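Long-range contact in endo-1,3-beta-glucanase, family GH16 (Zobellia galactanivorans, PDB 4BPZ), which probably hydrolyses internal beta-1,3-glucosidic bonds of glucans such as algal laminarin, as an endo-glucanase of glycoside hydrolase family 16: residues G175-T180 / D203-Y208. The protein carries 1 engineered substitution. Numbering follows the deposited sequence.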
ATOM      1  N   GLY A 175     -14.793  -3.390  -3.759  1.00 14.44           N
ATOM      2  CA  GLY A 175     -15.886  -2.585  -3.224  1.00 15.71           C
ATOM      3  C   GLY A 175     -15.379  -1.289  -2.650  1.00 14.29           C
ATOM      4  O   GLY A 175     -14.168  -1.000  -2.612  1.00 14.79           O
ATOM      5  N   THR A 176     -16.311  -0.515  -2.153  1.00 15.83           N
ATOM      6  CA  THR A 176     -16.010   0.749  -1.469  1.00 16.90           C
ATOM      7  C   THR A 176     -16.901   0.852  -0.231  1.00 16.03           C
ATOM      8  O   THR A 176     -17.926   0.132  -0.106  1.00 18.00           O
ATOM      9  CB  THR A 176     -16.282   2.045  -2.297  1.00 20.97           C
ATOM     10  OG1 THR A 176     -17.687   2.070  -2.558  1.00 22.97           O
ATOM     11  CG2 THR A 176     -15.470   2.030  -3.519  1.00 21.02           C
ATOM     12  N   THR A 177     -16.561   1.727   0.655  1.00 17.28           N
ATOM     13  CA  THR A 177     -17.370   1.946   1.817  1.00 18.65           C
ATOM     14  C   THR A 177     -17.277   3.350   2.274  1.00 16.31           C
ATOM     15  O   THR A 177     -16.264   4.003   2.112  1.00 17.13           O
ATOM     16  CB  THR A 177     -16.994   0.942   2.948  1.00 19.04           C
ATOM     17  OG1 THR A 177     -18.122   0.700   3.769  1.00 25.81           O
ATOM     18  CG2 THR A 177     -15.733   1.347   3.733  1.00 19.03           C
ATOM     19  N   PRO A 178     -18.328   3.911   2.873  1.00 17.61           N
ATOM     20  CA  PRO A 178     -18.241   5.298   3.359  1.00 18.58           C
ATOM     21  C   PRO A 178     -17.331   5.397   4.546  1.00 18.25           C
ATOM     22  O   PRO A 178     -17.215   4.491   5.411  1.00 19.18           O
ATOM     23  CB  PRO A 178     -19.703   5.654   3.747  1.00 20.88           C
ATOM     24  CG  PRO A 178     -20.544   4.624   3.271  1.00 24.46           C
ATOM     25  CD  PRO A 178     -19.728   3.442   2.837  1.00 19.81           C
ATOM     26  N   ILE A 179     -16.667   6.516   4.681  1.00 17.94           N
ATOM     27  CA  ILE A 179     -15.834   6.799   5.846  1.00 18.69           C
ATOM     28  C   ILE A 179     -16.026   8.225   6.287  1.00 18.95           C
ATOM     29  O   ILE A 179     -16.217   9.113   5.424  1.00 19.19           O
ATOM     30  CB  ILE A 179     -14.304   6.533   5.531  1.00 17.06           C
ATOM     31  CG1 ILE A 179     -13.424   6.604   6.813  1.00 18.34           C
ATOM     32  CG2 ILE A 179     -13.748   7.395   4.460  1.00 16.00           C
ATOM     33  CD1 ILE A 179     -12.019   6.034   6.679  1.00 17.08           C
ATOM     34  N   THR A 180     -15.997   8.449   7.594  1.00 19.93           N
ATOM     35  CA  THR A 180     -16.095   9.773   8.205  1.00 22.61           C
ATOM     36  C   THR A 180     -14.792  10.185   8.851  1.00 19.40           C
ATOM     37  O   THR A 180     -14.171   9.389   9.556  1.00 20.60           O
ATOM     38  CB  THR A 180     -17.183   9.758   9.332  1.00 32.28           C
ATOM     39  OG1 THR A 180     -18.402   9.519   8.654  1.00 38.30           O
ATOM     40  CG2 THR A 180     -17.196  11.061  10.163  1.00 32.47           C
ATOM     41  N   ASP A 203     -12.558  -0.848  10.002  1.00 14.64           N
ATOM     42  CA  ASP A 203     -13.041  -1.094  11.346  1.00 15.92           C
ATOM     43  C   ASP A 203     -13.801  -2.470  11.293  1.00 16.92           C
ATOM     44  O   ASP A 203     -13.200  -3.465  10.941  1.00 17.32           O
ATOM     45  CB  ASP A 203     -13.819   0.124  11.869  1.00 18.27           C
ATOM     46  CG  ASP A 203     -12.902   1.335  11.975  1.00 19.86           C
ATOM     47  OD1 ASP A 203     -11.734   1.191  12.378  1.00 21.43           O
ATOM     48  OD2 ASP A 203     -13.417   2.421  11.798  1.00 28.85           O
ATOM     49  N   ASP A 204     -15.087  -2.500  11.608  1.00 17.01           N
ATOM     50  CA  ASP A 204     -15.818  -3.759  11.558  1.00 16.75           C
ATOM     51  C   ASP A 204     -16.722  -3.909  10.354  1.00 18.08           C
ATOM     52  O   ASP A 204     -17.483  -4.876  10.344  1.00 20.21           O
ATOM     53  CB  ASP A 204     -16.627  -3.885  12.855  1.00 19.27           C
ATOM     54  CG  ASP A 204     -15.728  -3.949  14.064  1.00 18.52           C
ATOM     55  OD1 ASP A 204     -14.622  -4.574  14.067  1.00 23.10           O
ATOM     56  OD2 ASP A 204     -16.084  -3.322  15.072  1.00 25.85           O
ATOM     57  N   THR A 205     -16.613  -3.049   9.378  1.00 16.67           N
ATOM     58  CA  THR A 205     -17.434  -3.127   8.153  1.00 17.24           C
ATOM     59  C   THR A 205     -16.677  -3.863   7.118  1.00 14.90           C
ATOM     60  O   THR A 205     -15.551  -3.459   6.803  1.00 14.84           O
ATOM     61  CB  THR A 205     -17.773  -1.696   7.716  1.00 18.58           C
ATOM     62  OG1 THR A 205     -18.459  -1.024   8.787  1.00 20.37           O
ATOM     63  CG2 THR A 205     -18.690  -1.733   6.465  1.00 20.75           C
ATOM     64  N   LEU A 206     -17.282  -4.888   6.539  1.00 15.31           N
ATOM     65  CA  LEU A 206     -16.662  -5.571   5.416  1.00 13.93           C
ATOM     66  C   LEU A 206     -16.733  -4.694   4.192  1.00 14.47           C
ATOM     67  O   LEU A 206     -17.806  -4.250   3.792  1.00 16.16           O
ATOM     68  CB  LEU A 206     -17.378  -6.896   5.205  1.00 15.07           C
ATOM     69  CG  LEU A 206     -16.763  -7.724   4.042  1.00 14.24           C
ATOM     70  CD1 LEU A 206     -15.460  -8.386   4.462  1.00 13.86           C
ATOM     71  CD2 LEU A 206     -17.776  -8.804   3.566  1.00 17.23           C
ATOM     72  N   VAL A 207     -15.574  -4.443   3.579  1.00 13.22           N
ATOM     73  CA  VAL A 207     -15.544  -3.713   2.322  1.00 14.00           C
ATOM     74  C   VAL A 207     -15.705  -4.667   1.165  1.00 13.23           C
ATOM     75  O   VAL A 207     -16.490  -4.415   0.230  1.00 15.10           O
ATOM     76  CB  VAL A 207     -14.251  -2.865   2.202  1.00 14.15           C
ATOM     77  CG1 VAL A 207     -14.344  -2.007   0.993  1.00 16.82           C
ATOM     78  CG2 VAL A 207     -14.051  -2.007   3.448  1.00 15.97           C
ATOM     79  N   TYR A 208     -14.992  -5.773   1.202  1.00 12.98           N
ATOM     80  CA  TYR A 208     -15.146  -6.789   0.152  1.00 12.85           C
ATOM     81  C   TYR A 208     -14.596  -8.121   0.690  1.00 12.11           C
ATOM     82  O   TYR A 208     -13.612  -8.132   1.437  1.00 13.10           O
ATOM     83  CB  TYR A 208     -14.390  -6.398  -1.144  1.00 13.73           C
ATOM     84  CG  TYR A 208     -14.924  -7.088  -2.370  1.00 13.73           C
ATOM     85  CD1 TYR A 208     -16.056  -6.605  -3.026  1.00 13.98           C
ATOM     86  CD2 TYR A 208     -14.331  -8.249  -2.873  1.00 13.45           C
ATOM     87  CE1 TYR A 208     -16.578  -7.263  -4.128  1.00 13.43           C
ATOM     88  CE2 TYR A 208     -14.811  -8.929  -3.995  1.00 14.86           C
ATOM     89  CZ  TYR A 208     -15.958  -8.392  -4.658  1.00 15.02           C
ATOM     90  OH  TYR A 208     -16.436  -8.978  -5.768  1.00 16.62           O
TER
HETATM   91  O   HOH W   1     -18.683  -2.699   0.476  1.00 27.74           O
HETATM   92  O   HOH W   2     -19.026  -1.963   2.764  1.00 29.58           O
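At one margin of the beta-sandwich of this family 16 catalytic domain, Gly-175 and Thr-177 of strand 170-178 meet Thr-205, Val-207 and Tyr-208 of strand 205-211. The first strand pairs with strand 155-163 and the second with strand 197-202, so the contact joins two separate layers; the strand segments run roughly antiparallel (148°) without bonding their backbones directly to each other. Val-207 makes the largest single contribution to the packing. Its CG1, anti to the backbone N (chi1 -173°), lies 3.7 Å from Gly-175 O, while CG2 meets Thr-177 CG2 at 3.8 Å, the two side chains crossing at about a right angle. Thr-177 turns its other branch to Thr-205, two residues back along the strand: with chi1 at -152°, OG1 is anti to the backbone N and sits 3.7 Å from Thr-205 CG2. At the other end the Tyr-208 ring approaches the glycine backbone obliquely, its CD1 3.5 Å from Gly-175 N. Val-207 and Tyr-208 form a classic beta bulge opposite Val-200, and Val-207 O stands close to where a CB would lie on Gly-175, so that a side chain at this position would collide with it. Two waters bridge the strands. One donates to both Thr-176 O and Val-207 O, the latter at 2.8 Å; the other donates to Leu-206 O at 2.8 Å and hydrogen-bonds Thr-177 OG1 at 3.0 Å. Replacing Val-207 with an alanine would remove both methyl branches and would probably leave Thr-177 CG2 without its methyl partner across this contact and open a gap beside the Gly-175 carbonyl. The contact thus combines a small patch of methyl packing with water-mediated polar links: two carbonyl acceptors such as Thr-176 O and Val-207 O cannot bond each other, and the water between them supplies the hydrogens.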